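SsfS6 (Streptomyces sp. SF2575, PDB 4G2T) belongs to the GT-B clan, with two Rossmann-like domains facing each other across a cleft, and binds thymidine-5'-diphosphate. Local coordinates at residues C300-H305 against P321-P326. Residues are numbered along the deposited sequence; the frame is centred on the assembly and turned at random.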
loop_
_atom_site.group_PDB
_atom_site.type_symbol
_atom_site.label_atom_id
_atom_site.label_comp_id
_atom_site.label_asym_id
_atom_site.label_seq_id
_atom_site.Cartn_x
_atom_site.Cartn_y
_atom_site.Cartn_z
ATOM N N CYS A 300 4.697 -9.289 -21.233
ATOM C CA CYS A 300 3.820 -9.128 -22.390
ATOM C C CYS A 300 4.458 -8.280 -23.489
ATOM O O CYS A 300 5.387 -7.513 -23.236
ATOM C CB CYS A 300 2.483 -8.516 -21.967
ATOM S SG CYS A 300 1.515 -9.542 -20.834
ATOM N N ASP A 301 3.946 -8.424 -24.708
ATOM C CA ASP A 301 4.464 -7.678 -25.851
ATOM C C ASP A 301 3.431 -6.709 -26.421
ATOM O O ASP A 301 3.789 -5.687 -27.005
ATOM C CB ASP A 301 4.940 -8.634 -26.949
ATOM C CG ASP A 301 6.147 -9.449 -26.529
ATOM O OD1 ASP A 301 7.281 -8.943 -26.662
ATOM O OD2 ASP A 301 5.962 -10.596 -26.070
ATOM N N VAL A 302 2.153 -7.033 -26.251
ATOM C CA VAL A 302 1.076 -6.211 -26.796
ATOM C C VAL A 302 -0.220 -6.411 -26.006
ATOM O O VAL A 302 -0.509 -7.514 -25.542
ATOM C CB VAL A 302 0.855 -6.507 -28.303
ATOM C CG1 VAL A 302 0.531 -7.977 -28.522
ATOM C CG2 VAL A 302 -0.234 -5.614 -28.887
ATOM N N VAL A 303 -0.990 -5.338 -25.842
ATOM C CA VAL A 303 -2.226 -5.392 -25.069
ATOM C C VAL A 303 -3.439 -4.918 -25.866
ATOM O O VAL A 303 -3.420 -3.843 -26.463
ATOM C CB VAL A 303 -2.124 -4.539 -23.791
ATOM C CG1 VAL A 303 -3.397 -4.659 -22.966
ATOM C CG2 VAL A 303 -0.916 -4.952 -22.974
ATOM N N VAL A 304 -4.494 -5.727 -25.866
ATOM C CA VAL A 304 -5.768 -5.334 -26.457
ATOM C C VAL A 304 -6.737 -4.953 -25.347
ATOM O O VAL A 304 -7.042 -5.771 -24.478
ATOM C CB VAL A 304 -6.383 -6.478 -27.277
ATOM C CG1 VAL A 304 -7.730 -6.060 -27.848
ATOM C CG2 VAL A 304 -5.436 -6.902 -28.384
ATOM N N HIS A 305 -7.221 -3.715 -25.367
ATOM C CA HIS A 305 -8.087 -3.246 -24.289
ATOM C C HIS A 305 -9.233 -2.328 -24.717
ATOM O O HIS A 305 -9.405 -2.028 -25.899
ATOM C CB HIS A 305 -7.261 -2.594 -23.176
ATOM C CG HIS A 305 -6.430 -1.437 -23.634
ATOM N ND1 HIS A 305 -6.951 -0.174 -23.821
ATOM C CD2 HIS A 305 -5.115 -1.348 -23.938
ATOM C CE1 HIS A 305 -5.993 0.641 -24.222
ATOM N NE2 HIS A 305 -4.867 -0.047 -24.300
ATOM N N PRO A 321 3.004 -1.598 -26.663
ATOM C CA PRO A 321 2.054 -1.176 -27.699
ATOM C C PRO A 321 0.656 -1.718 -27.426
ATOM O O PRO A 321 0.509 -2.868 -27.012
ATOM C CB PRO A 321 2.631 -1.790 -28.979
ATOM C CG PRO A 321 3.510 -2.898 -28.515
ATOM C CD PRO A 321 4.083 -2.434 -27.214
ATOM N N GLN A 322 -0.358 -0.892 -27.662
ATOM C CA GLN A 322 -1.723 -1.234 -27.284
ATOM C C GLN A 322 -2.675 -1.256 -28.475
ATOM O O GLN A 322 -2.529 -0.479 -29.415
ATOM C CB GLN A 322 -2.242 -0.227 -26.257
ATOM C CG GLN A 322 -1.206 0.224 -25.243
ATOM C CD GLN A 322 -1.637 1.467 -24.489
ATOM O OE1 GLN A 322 -2.828 1.716 -24.306
ATOM N NE2 GLN A 322 -0.665 2.262 -24.055
ATOM N N VAL A 323 -3.655 -2.151 -28.428
ATOM C CA VAL A 323 -4.768 -2.099 -29.366
ATOM C C VAL A 323 -5.989 -1.595 -28.611
ATOM O O VAL A 323 -6.666 -2.355 -27.918
ATOM C CB VAL A 323 -5.063 -3.470 -30.001
ATOM C CG1 VAL A 323 -6.279 -3.379 -30.913
ATOM C CG2 VAL A 323 -3.852 -3.964 -30.776
ATOM N N SER A 324 -6.252 -0.299 -28.733
ATOM C CA SER A 324 -7.312 0.341 -27.965
ATOM C C SER A 324 -8.651 0.313 -28.693
ATOM O O SER A 324 -8.769 0.796 -29.819
ATOM C CB SER A 324 -6.928 1.784 -27.628
ATOM O OG SER A 324 -7.938 2.414 -26.860
ATOM N N VAL A 325 -9.653 -0.263 -28.039
ATOM C CA VAL A 325 -11.019 -0.246 -28.545
ATOM C C VAL A 325 -11.868 0.604 -27.605
ATOM O O VAL A 325 -12.498 0.083 -26.685
ATOM C CB VAL A 325 -11.605 -1.666 -28.639
ATOM C CG1 VAL A 325 -12.954 -1.639 -29.344
ATOM C CG2 VAL A 325 -10.642 -2.588 -29.369
ATOM N N PRO A 326 -11.880 1.927 -27.837
ATOM C CA PRO A 326 -12.507 2.908 -26.943
ATOM C C PRO A 326 -14.012 2.704 -26.811
ATOM O O PRO A 326 -14.752 2.932 -27.768
ATOM C CB PRO A 326 -12.224 4.247 -27.637
ATOM C CG PRO A 326 -11.114 3.969 -28.597
ATOM C CD PRO A 326 -11.315 2.562 -29.037
#
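Val-303 and His-305 run parallel to Gln-322 and Ser-324, the axes of the two short strands 4.6 Å from each other, and four backbone hydrogen bonds join them: Val-303 N to Pro-321 O, Val-323 N to Val-303 O, His-305 N to Val-323 O and, just past strand 322-324, Val-325 N to His-305 O at 2.8 Å. A side-chain bond reinforces this pairing on the face that carries Val-303, His-305, Gln-322 and Ser-324. Here His-305 NE2 donates to Gln-322 OE1 over 2.7 Å, bent to 143° at the hydrogen, with ring and amide planes 45° apart. The imidazole leans across to its neighbour because CG sits between the backbone N and the carbonyl carbon (chi1 58°), which also brings His-305 CE1 to 3.7 Å from Ser-324 CB. With ND1 bonded to Gly-307 N, both ring nitrogens are engaged, and the ring's rotation is thereby fixed. Strand 302-305, helix 309-317 and strand 322-324 form one beta-alpha-beta unit of the C-terminal Rossmann-like domain, and the His-305 side chain lies about 7 Å from the bound thymidine-5'-diphosphate. On the other face Val-304 and Val-323 stand side by side, Val-304 CG2 3.8 Å from Val-323 CB, and helix 357-366 packs on both through Cys-361. At the start of the pairing, the Pro-321 ring sets CG 3.2 Å from Asp-301 O, while the Asp-301 carboxylate turns to a salt bridge with Arg-224.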